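Local coordinates for protein peptidoglycan D,D-transpeptidase FtsI (Yersinia pestis, PDB 6SYN) that probably cross-links peptidoglycan strands as a class B penicillin-binding protein, a D,D-transpeptidase whose active site is a target of β-lactam antibiotics, at residues P13-M18 with Q108-Y113; V36-K41 with V82-Q87; E42-G47 with R72-P77. All coordinates share one frame; numbering follows the deposited sequence.

Contact 1. Residues P13-M18 with Q108-Y113; sequences PTARGM and QESRRY
Pro13-Met18, with no regular secondary structure, runs beside strand 104-113 in roughly the same direction, 42° off, and one backbone bond, Ser110 N to Pro13 O (3.2 Å), joins the two near the Pro13 end. The proline ring leans against the side chain of Glu109, with Pro13 CG 3.8 Å from Glu109 OE2; the carboxylate also pairs with Arg107. Ser110 is small enough to let the loop come close, its OG lying 3.5 Å from Ala15 CA and bonded to Ser30 OG. Further along, Arg112 does most of the work. Its chain bends at chi2 (41°) and brings the edge of the guanidinium to Gly17 O: NH1 donates over a distance too short to be trusted, while NH2 adds a weak bond of 3.0 Å. Arg16 CB packs 3.6 Å above one face of that group, and the two guanidinium planes stand nearly perpendicular. Their closeness, Arg16 NE to Arg112 NE 3.7 Å, is probably tolerated because both form salt bridges to Glu138. Within the dimerisation domain, Glu138 thus joins both arginines to helix 136-140, and Arg16 adds helix 142-145 through Asp142, with strand 26-38 alongside.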
loop_
_atom_site.group_PDB
_atom_site.type_symbol
_atom_site.label_atom_id
_atom_site.label_comp_id
_atom_site.label_asym_id
_atom_site.label_seq_id
_atom_site.Cartn_x
_atom_site.Cartn_y
_atom_site.Cartn_z
ATOM N N PRO A 13 -0.576 -30.757 -8.195
ATOM C CA PRO A 13 -0.262 -29.736 -7.190
ATOM C C PRO A 13 -0.264 -30.285 -5.753
ATOM O O PRO A 13 -1.319 -30.672 -5.278
ATOM C CB PRO A 13 -1.366 -28.671 -7.359
ATOM C CG PRO A 13 -2.071 -29.037 -8.655
ATOM C CD PRO A 13 -1.904 -30.537 -8.787
ATOM N N THR A 14 0.908 -30.282 -5.104
ATOM C CA THR A 14 1.176 -30.916 -3.780
ATOM C C THR A 14 1.143 -29.858 -2.667
ATOM O O THR A 14 1.317 -28.663 -2.977
ATOM C CB THR A 14 2.527 -31.646 -3.773
ATOM O OG1 THR A 14 3.553 -30.653 -3.746
ATOM C CG2 THR A 14 2.728 -32.559 -4.963
ATOM N N ALA A 15 0.962 -30.296 -1.417
ATOM C CA ALA A 15 0.801 -29.438 -0.218
ATOM C C ALA A 15 2.050 -28.569 -0.010
ATOM O O ALA A 15 3.173 -29.053 -0.269
ATOM C CB ALA A 15 0.508 -30.289 0.996
ATOM N N ARG A 16 1.838 -27.325 0.435
ATOM C CA ARG A 16 2.879 -26.300 0.724
ATOM C C ARG A 16 2.820 -25.959 2.217
ATOM O O ARG A 16 1.770 -26.216 2.840
ATOM C CB ARG A 16 2.634 -25.033 -0.106
ATOM C CG ARG A 16 2.677 -25.234 -1.616
ATOM C CD ARG A 16 2.017 -24.099 -2.384
ATOM N NE ARG A 16 2.634 -22.800 -2.133
ATOM C CZ ARG A 16 3.762 -22.362 -2.694
ATOM N NH1 ARG A 16 4.428 -23.116 -3.556
ATOM N NH2 ARG A 16 4.228 -21.164 -2.388
ATOM N N GLY A 17 3.894 -25.388 2.766
ATOM C CA GLY A 17 3.921 -24.834 4.135
ATOM C C GLY A 17 2.796 -23.833 4.344
ATOM O O GLY A 17 2.299 -23.296 3.350
ATOM N N MET A 18 2.405 -23.586 5.592
ATOM C CA MET A 18 1.239 -22.729 5.924
ATOM C C MET A 18 1.710 -21.298 6.223
ATOM O O MET A 18 2.614 -21.130 7.077
ATOM C CB MET A 18 0.485 -23.280 7.135
ATOM C CG MET A 18 -0.904 -22.716 7.259
ATOM S SD MET A 18 -1.592 -23.014 8.893
ATOM C CE MET A 18 -0.836 -21.671 9.807
ATOM N N GLN A 108 -7.701 -35.918 -7.269
ATOM C CA GLN A 108 -7.407 -35.466 -5.885
ATOM C C GLN A 108 -6.121 -34.634 -5.928
ATOM O O GLN A 108 -5.144 -35.096 -6.555
ATOM C CB GLN A 108 -7.284 -36.666 -4.945
ATOM C CG GLN A 108 -8.557 -37.499 -4.897
ATOM C CD GLN A 108 -8.496 -38.664 -3.940
ATOM O OE1 GLN A 108 -7.874 -38.596 -2.882
ATOM N NE2 GLN A 108 -9.167 -39.745 -4.304
ATOM N N GLU A 109 -6.143 -33.437 -5.340
ATOM C CA GLU A 109 -4.960 -32.540 -5.235
ATOM C C GLU A 109 -5.066 -31.739 -3.938
ATOM O O GLU A 109 -6.060 -31.920 -3.202
ATOM C CB GLU A 109 -4.848 -31.616 -6.452
ATOM C CG GLU A 109 -6.058 -30.719 -6.663
ATOM C CD GLU A 109 -5.949 -29.768 -7.844
ATOM O OE1 GLU A 109 -6.081 -30.230 -8.994
ATOM O OE2 GLU A 109 -5.725 -28.566 -7.607
ATOM N N SER A 110 -4.060 -30.907 -3.675
ATOM C CA SER A 110 -4.043 -29.918 -2.571
ATOM C C SER A 110 -4.415 -28.558 -3.166
ATOM O O SER A 110 -3.766 -28.145 -4.144
ATOM C CB SER A 110 -2.705 -29.908 -1.871
ATOM O OG SER A 110 -2.465 -28.664 -1.231
ATOM N N ARG A 111 -5.472 -27.936 -2.648
ATOM C CA ARG A 111 -5.919 -26.593 -3.087
ATOM C C ARG A 111 -5.242 -25.564 -2.187
ATOM O O ARG A 111 -5.440 -25.633 -0.961
ATOM C CB ARG A 111 -7.441 -26.477 -3.016
ATOM C CG ARG A 111 -7.967 -25.133 -3.495
ATOM C CD ARG A 111 -9.472 -25.032 -3.388
ATOM N NE ARG A 111 -9.923 -23.700 -3.755
ATOM C CZ ARG A 111 -11.192 -23.306 -3.798
ATOM N NH1 ARG A 111 -12.169 -24.142 -3.488
ATOM N NH2 ARG A 111 -11.483 -22.070 -4.156
ATOM N N ARG A 112 -4.444 -24.672 -2.766
ATOM C CA ARG A 112 -3.905 -23.505 -2.035
ATOM C C ARG A 112 -5.088 -22.568 -1.771
ATOM O O ARG A 112 -5.519 -21.884 -2.718
ATOM C CB ARG A 112 -2.758 -22.864 -2.827
ATOM C CG ARG A 112 -1.757 -22.099 -1.974
ATOM C CD ARG A 112 -1.416 -22.796 -0.672
ATOM N NE ARG A 112 -0.323 -22.121 0.001
ATOM C CZ ARG A 112 0.251 -22.530 1.127
ATOM N NH1 ARG A 112 1.236 -21.815 1.645
ATOM N NH2 ARG A 112 -0.145 -23.641 1.725
ATOM N N TYR A 113 -5.626 -22.596 -0.547
ATOM C CA TYR A 113 -6.858 -21.862 -0.149
ATOM C C TYR A 113 -6.487 -20.655 0.721
ATOM O O TYR A 113 -5.643 -20.786 1.631
ATOM C CB TYR A 113 -7.853 -22.796 0.548
ATOM C CG TYR A 113 -9.059 -22.079 1.097
ATOM C CD1 TYR A 113 -10.056 -21.606 0.258
ATOM C CD2 TYR A 113 -9.181 -21.827 2.454
ATOM C CE1 TYR A 113 -11.149 -20.914 0.757
ATOM C CE2 TYR A 113 -10.263 -21.134 2.968
ATOM C CZ TYR A 113 -11.251 -20.675 2.117
ATOM O OH TYR A 113 -12.322 -19.998 2.624
#

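Contact 2. Residues V36-K41 with V82-Q87; sequences VWADPK and VYLARQ
Val36 holds CG1 anti to its own amide nitrogen (chi1 177°), while Leu84 sets CG anti to its carbonyl carbon and then extends (chi2 179°), and the two chains cross at a slant. Leu84 CD1 thereby lies 3.9 Å from Val36 CG1 and equally near Ala38 CB. A flexible leucine suits this place because one methyl can serve both neighbours, and the small alanine leaves it room. At the other end of the contact Pro40 CG, at the outer corner of the ring, meets Val82 CG1 at 3.5 Å. Proline is at home there, in the first turn of helix 40-45, where no amide hydrogen is needed.

Beneath these side chains the strands, part of the sheet of the dimerisation domain, pair antiparallel, with a fault. Ala38 and Val82 form a hydrogen-bonded pair, Ala38 N giving to Val82 O at 2.8 Å, and Trp37 and Tyr83 a non-hydrogen-bonded one. Beyond them Leu84 and Ala85 both face Val36 in a classic beta bulge, Leu84 taking the near-helical psi of -35° expected of its first residue. Val36 O accepts both amides: Leu84 N at 2.8 Å, tilted from the carbonyl plane, and Ala85 N at 3.0 Å, in the plane on a lone pair. Val36 N returns a bond to Ala85 O at 2.7 Å.

Trp37 points to the other face of the sheet from Val36 and Ala38, and its indole stacks with His105 and Phe81 and receives Arg107 as a cation-pi partner. The chemistry is thus divided: main-chain bonds fix the register, and Val36 O accommodates the extra residue of the bulge by accepting two amides, while the side chains crossing on the Val36 face are wholly apolar and add close packing without directional bonds.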
loop_
_atom_site.group_PDB
_atom_site.type_symbol
_atom_site.label_atom_id
_atom_site.label_comp_id
_atom_site.label_asym_id
_atom_site.label_seq_id
_atom_site.Cartn_x
_atom_site.Cartn_y
_atom_site.Cartn_z
ATOM N N VAL A 36 -12.024 -30.561 -10.633
ATOM C CA VAL A 36 -12.502 -30.853 -12.013
ATOM C C VAL A 36 -11.738 -29.945 -12.974
ATOM O O VAL A 36 -11.817 -28.709 -12.826
ATOM C CB VAL A 36 -14.027 -30.687 -12.154
ATOM C CG1 VAL A 36 -14.489 -30.919 -13.587
ATOM C CG2 VAL A 36 -14.775 -31.606 -11.201
ATOM N N TRP A 37 -11.015 -30.557 -13.910
ATOM C CA TRP A 37 -10.270 -29.849 -14.975
ATOM C C TRP A 37 -10.657 -30.443 -16.327
ATOM O O TRP A 37 -11.124 -31.592 -16.361
ATOM C CB TRP A 37 -8.763 -29.902 -14.714
ATOM C CG TRP A 37 -8.157 -31.271 -14.700
ATOM C CD1 TRP A 37 -8.136 -32.161 -13.665
ATOM C CD2 TRP A 37 -7.414 -31.883 -15.766
ATOM N NE1 TRP A 37 -7.452 -33.291 -14.023
ATOM C CE2 TRP A 37 -6.992 -33.148 -15.305
ATOM C CE3 TRP A 37 -7.070 -31.489 -17.062
ATOM C CZ2 TRP A 37 -6.255 -34.023 -16.101
ATOM C CZ3 TRP A 37 -6.341 -32.354 -17.848
ATOM C CH2 TRP A 37 -5.941 -33.604 -17.374
ATOM N N ALA A 38 -10.539 -29.642 -17.380
ATOM C CA ALA A 38 -10.755 -30.057 -18.779
ATOM C C ALA A 38 -9.400 -30.036 -19.486
ATOM O O ALA A 38 -8.583 -29.154 -19.158
ATOM C CB ALA A 38 -11.761 -29.156 -19.448
ATOM N N ASP A 39 -9.155 -31.022 -20.351
ATOM C CA ASP A 39 -8.016 -31.047 -21.308
ATOM C C ASP A 39 -8.514 -30.414 -22.599
ATOM O O ASP A 39 -8.933 -31.127 -23.502
ATOM C CB ASP A 39 -7.521 -32.474 -21.561
ATOM C CG ASP A 39 -6.294 -32.568 -22.456
ATOM O OD1 ASP A 39 -6.098 -31.671 -23.312
ATOM O OD2 ASP A 39 -5.541 -33.543 -22.291
ATOM N N PRO A 40 -8.492 -29.071 -22.739
ATOM C CA PRO A 40 -9.232 -28.429 -23.820
ATOM C C PRO A 40 -8.878 -29.020 -25.194
ATOM O O PRO A 40 -9.795 -29.267 -25.935
ATOM C CB PRO A 40 -8.859 -26.943 -23.694
ATOM C CG PRO A 40 -8.410 -26.790 -22.259
ATOM C CD PRO A 40 -7.737 -28.105 -21.926
ATOM N N LYS A 41 -7.594 -29.273 -25.481
ATOM C CA LYS A 41 -7.159 -29.878 -26.771
ATOM C C LYS A 41 -7.904 -31.200 -26.977
ATOM O O LYS A 41 -8.597 -31.340 -28.004
ATOM C CB LYS A 41 -5.647 -30.121 -26.826
ATOM C CG LYS A 41 -5.139 -30.617 -28.179
ATOM C CD LYS A 41 -3.780 -31.284 -28.140
ATOM C CE LYS A 41 -3.587 -32.291 -29.256
ATOM N NZ LYS A 41 -2.426 -33.176 -29.008
ATOM N N VAL A 82 -7.172 -26.796 -17.915
ATOM C CA VAL A 82 -7.980 -25.639 -17.424
ATOM C C VAL A 82 -8.907 -26.128 -16.304
ATOM O O VAL A 82 -9.671 -27.089 -16.557
ATOM C CB VAL A 82 -8.776 -24.968 -18.561
ATOM C CG1 VAL A 82 -7.861 -24.512 -19.684
ATOM C CG2 VAL A 82 -9.886 -25.860 -19.102
ATOM N N TYR A 83 -8.846 -25.494 -15.126
ATOM C CA TYR A 83 -9.775 -25.742 -13.989
ATOM C C TYR A 83 -11.203 -25.378 -14.413
ATOM O O TYR A 83 -11.395 -24.349 -15.106
ATOM C CB TYR A 83 -9.387 -24.953 -12.730
ATOM C CG TYR A 83 -8.321 -25.587 -11.871
ATOM C CD1 TYR A 83 -8.553 -26.783 -11.209
ATOM C CD2 TYR A 83 -7.083 -24.984 -11.704
ATOM C CE1 TYR A 83 -7.579 -27.369 -10.413
ATOM C CE2 TYR A 83 -6.097 -25.558 -10.917
ATOM C CZ TYR A 83 -6.346 -26.755 -10.270
ATOM O OH TYR A 83 -5.375 -27.323 -9.496
ATOM N N LEU A 84 -12.160 -26.236 -14.034
ATOM C CA LEU A 84 -13.628 -25.998 -14.093
ATOM C C LEU A 84 -14.162 -25.823 -12.665
ATOM O O LEU A 84 -15.108 -25.030 -12.485
ATOM C CB LEU A 84 -14.312 -27.173 -14.801
ATOM C CG LEU A 84 -13.821 -27.484 -16.218
ATOM C CD1 LEU A 84 -14.561 -28.681 -16.796
ATOM C CD2 LEU A 84 -13.972 -26.280 -17.141
ATOM N N ALA A 85 -13.588 -26.547 -11.696
ATOM C CA ALA A 85 -13.874 -26.414 -10.247
ATOM C C ALA A 85 -12.651 -26.867 -9.443
ATOM O O ALA A 85 -12.207 -28.015 -9.635
ATOM C CB ALA A 85 -15.099 -27.215 -9.879
ATOM N N ARG A 86 -12.142 -26.003 -8.563
ATOM C CA ARG A 86 -10.996 -26.317 -7.671
ATOM C C ARG A 86 -11.429 -27.391 -6.666
ATOM O O ARG A 86 -10.565 -28.157 -6.204
ATOM C CB ARG A 86 -10.506 -25.042 -6.978
ATOM C CG ARG A 86 -9.911 -24.014 -7.929
ATOM C CD ARG A 86 -8.969 -23.045 -7.237
ATOM N NE ARG A 86 -8.747 -21.849 -8.045
ATOM C CZ ARG A 86 -7.717 -21.641 -8.870
ATOM N NH1 ARG A 86 -7.649 -20.508 -9.553
ATOM N NH2 ARG A 86 -6.760 -22.547 -9.011
ATOM N N GLN A 87 -12.734 -27.459 -6.390
ATOM C CA GLN A 87 -13.334 -28.190 -5.248
ATOM C C GLN A 87 -14.728 -28.683 -5.648
ATOM O O GLN A 87 -15.524 -27.869 -6.159
ATOM C CB GLN A 87 -13.433 -27.243 -4.050
ATOM C CG GLN A 87 -13.170 -27.895 -2.704
ATOM C CD GLN A 87 -13.128 -26.867 -1.600
ATOM O OE1 GLN A 87 -12.069 -26.370 -1.226
ATOM N NE2 GLN A 87 -14.295 -26.520 -1.082
#

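Contact 3. Residues E42-G47 with R72-P77; sequences ELIEQG and RINANP
Ile44 meets Ile73, Asn74 and Pro77 without any hydrogen bond, and the nearest sound polar bond belongs to the start of its own helix, where Asp39 at the N-cap accepts the amide of Glu42 on OD1. The cap closes the first turn of helix 40-45; Leu43 and Ile44, the two residues after Glu42, both direct their side chains toward helix 66-74.

Leu43 makes the buried part of the contact. With CG anti to its amide nitrogen (chi1 -163°), its two methyls reach toward Ile73, and the two side chains cross at about a right angle. Leu43 CD1 lies 3.8 Å from Ile73 CD1, and Leu43 CD2 stands 4.2 Å from Ile73 CG2, so each branched chain offers two methyls to the other. Leucine and isoleucine suit such a site: both are apolar and branched, and they cover one another without leaving a polar group to be satisfied.

Ile44 works nearer the surface. Its chain is extended at chi2 (-164°), which carries CD1 across to the C-terminal part of helix 66-74 and the residues that follow it, where it touches three oxygens: Asn74 OD1 at 3.8 Å, Ile73 O at 3.9 Å and Pro77 O at 4.0 Å. These are van der Waals contacts of a methyl group. A polar residue such as Asn74 fits here because its amide lies in an exposed position, and the proline ring gives Ile44 CD1 an apolar surface, with Pro77 CB at 4.2 Å.

With 220 Å² buried over both sides, the contact is modest. Within the dimerisation domain it brings helix 40-45 against the C-terminal part of helix 66-74: Ile49, in the loop after helix 40-45, covers both Leu43 and Ile73, while Pro40, at the start of helix 40-45, packs on Ile73 next to strand 82-88.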
loop_
_atom_site.group_PDB
_atom_site.type_symbol
_atom_site.label_atom_id
_atom_site.label_comp_id
_atom_site.label_asym_id
_atom_site.label_seq_id
_atom_site.Cartn_x
_atom_site.Cartn_y
_atom_site.Cartn_z
ATOM N N GLU A 42 -7.777 -32.119 -26.020
ATOM C CA GLU A 42 -8.332 -33.492 -26.120
ATOM C C GLU A 42 -9.862 -33.430 -26.201
ATOM O O GLU A 42 -10.449 -34.317 -26.839
ATOM C CB GLU A 42 -7.866 -34.343 -24.936
ATOM C CG GLU A 42 -8.334 -35.785 -24.999
ATOM C CD GLU A 42 -8.085 -36.497 -26.319
ATOM O OE1 GLU A 42 -7.586 -35.853 -27.267
ATOM O OE2 GLU A 42 -8.398 -37.696 -26.400
ATOM N N LEU A 43 -10.470 -32.419 -25.575
ATOM C CA LEU A 43 -11.941 -32.213 -25.527
ATOM C C LEU A 43 -12.446 -31.779 -26.908
ATOM O O LEU A 43 -13.463 -32.335 -27.362
ATOM C CB LEU A 43 -12.246 -31.158 -24.459
ATOM C CG LEU A 43 -13.692 -31.091 -23.974
ATOM C CD1 LEU A 43 -13.751 -30.617 -22.531
ATOM C CD2 LEU A 43 -14.532 -30.189 -24.866
ATOM N N ILE A 44 -11.757 -30.833 -27.553
ATOM C CA ILE A 44 -12.213 -30.189 -28.823
ATOM C C ILE A 44 -11.999 -31.163 -29.993
ATOM O O ILE A 44 -12.843 -31.155 -30.909
ATOM C CB ILE A 44 -11.525 -28.824 -29.051
ATOM C CG1 ILE A 44 -11.542 -27.957 -27.786
ATOM C CG2 ILE A 44 -12.157 -28.105 -30.235
ATOM C CD1 ILE A 44 -11.235 -26.487 -28.008
ATOM N N GLU A 45 -10.935 -31.974 -29.960
ATOM C CA GLU A 45 -10.653 -33.024 -30.980
ATOM C C GLU A 45 -11.760 -34.082 -30.968
ATOM O O GLU A 45 -12.121 -34.582 -32.049
ATOM C CB GLU A 45 -9.337 -33.747 -30.699
ATOM C CG GLU A 45 -8.099 -33.032 -31.200
ATOM C CD GLU A 45 -6.815 -33.741 -30.799
ATOM O OE1 GLU A 45 -6.896 -34.900 -30.321
ATOM O OE2 GLU A 45 -5.738 -33.137 -30.961
ATOM N N GLN A 46 -12.257 -34.414 -29.774
ATOM C CA GLN A 46 -13.234 -35.507 -29.519
ATOM C C GLN A 46 -14.669 -35.000 -29.707
ATOM O O GLN A 46 -15.579 -35.606 -29.115
ATOM C CB GLN A 46 -13.027 -36.049 -28.104
ATOM C CG GLN A 46 -11.719 -36.804 -27.937
ATOM C CD GLN A 46 -11.765 -38.149 -28.619
ATOM O OE1 GLN A 46 -12.689 -38.935 -28.418
ATOM N NE2 GLN A 46 -10.761 -38.421 -29.436
ATOM N N GLY A 47 -14.858 -33.938 -30.503
ATOM C CA GLY A 47 -16.177 -33.404 -30.897
ATOM C C GLY A 47 -16.577 -32.170 -30.105
ATOM O O GLY A 47 -17.645 -31.609 -30.410
ATOM N N ARG A 72 -14.415 -21.004 -21.382
ATOM C CA ARG A 72 -13.326 -21.574 -20.539
ATOM C C ARG A 72 -12.393 -22.459 -21.371
ATOM O O ARG A 72 -11.167 -22.378 -21.158
ATOM C CB ARG A 72 -13.904 -22.428 -19.406
ATOM C CG ARG A 72 -14.246 -21.644 -18.150
ATOM C CD ARG A 72 -14.107 -22.466 -16.882
ATOM N NE ARG A 72 -14.711 -21.755 -15.767
ATOM C CZ ARG A 72 -14.215 -20.650 -15.214
ATOM N NH1 ARG A 72 -13.084 -20.120 -15.652
ATOM N NH2 ARG A 72 -14.858 -20.078 -14.212
ATOM N N ILE A 73 -12.968 -23.281 -22.258
ATOM C CA ILE A 73 -12.275 -24.374 -23.009
ATOM C C ILE A 73 -11.721 -23.819 -24.328
ATOM O O ILE A 73 -10.668 -24.308 -24.765
ATOM C CB ILE A 73 -13.220 -25.574 -23.240
ATOM C CG1 ILE A 73 -14.087 -25.851 -22.007
ATOM C CG2 ILE A 73 -12.431 -26.805 -23.662
ATOM C CD1 ILE A 73 -14.967 -27.073 -22.111
ATOM N N ASN A 74 -12.396 -22.831 -24.922
ATOM C CA ASN A 74 -12.039 -22.241 -26.243
ATOM C C ASN A 74 -10.896 -21.224 -26.093
ATOM O O ASN A 74 -10.265 -20.897 -27.124
ATOM C CB ASN A 74 -13.280 -21.654 -26.920
ATOM C CG ASN A 74 -14.275 -22.730 -27.310
ATOM O OD1 ASN A 74 -13.930 -23.910 -27.357
ATOM N ND2 ASN A 74 -15.512 -22.340 -27.577
ATOM N N ALA A 75 -10.620 -20.761 -24.866
ATOM C CA ALA A 75 -9.560 -19.773 -24.549
ATOM C C ALA A 75 -8.183 -20.328 -24.940
ATOM O O ALA A 75 -7.465 -19.642 -25.695
ATOM C CB ALA A 75 -9.611 -19.414 -23.083
ATOM N N ASN A 76 -7.841 -21.522 -24.442
ATOM C CA ASN A 76 -6.537 -22.207 -24.663
ATOM C C ASN A 76 -6.797 -23.510 -25.419
ATOM O O ASN A 76 -6.644 -24.590 -24.854
ATOM C CB ASN A 76 -5.806 -22.457 -23.335
ATOM C CG ASN A 76 -5.488 -21.194 -22.558
ATOM O OD1 ASN A 76 -6.163 -20.871 -21.582
ATOM N ND2 ASN A 76 -4.457 -20.474 -22.973
ATOM N N PRO A 77 -7.180 -23.452 -26.718
ATOM C CA PRO A 77 -7.723 -24.615 -27.425
ATOM C C PRO A 77 -6.821 -25.858 -27.443
ATOM O O PRO A 77 -7.362 -26.945 -27.368
ATOM C CB PRO A 77 -7.916 -24.117 -28.864
ATOM C CG PRO A 77 -8.036 -22.618 -28.724
ATOM C CD PRO A 77 -7.103 -22.267 -27.585
#

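Overall arrangement
From the N terminus, the chain enters through 13-18, follows strand 26-38 into helix 40-45, and then passes helices 54-62 and 66-74. Contact 3 closes the smallest loop, helix 40-45 against the C-terminal part of helix 66-74. Contact 2 encloses it, pairing the end of strand 26-38 with strand 82-88, and contact 1 encloses both by bringing 108-113 back to 13-18. No loops cross. Contacts 2 and 3 touch through Pro40 and Ile73; contacts 1 and 2 share a sheet and meet where Pro13 packs on Tyr83. Contact 3 stays about 11 Å from contact 1 at the nearest atoms. Together they tie sheet and helices within the N-terminal region, well away from the β-lactam pocket around Ser252.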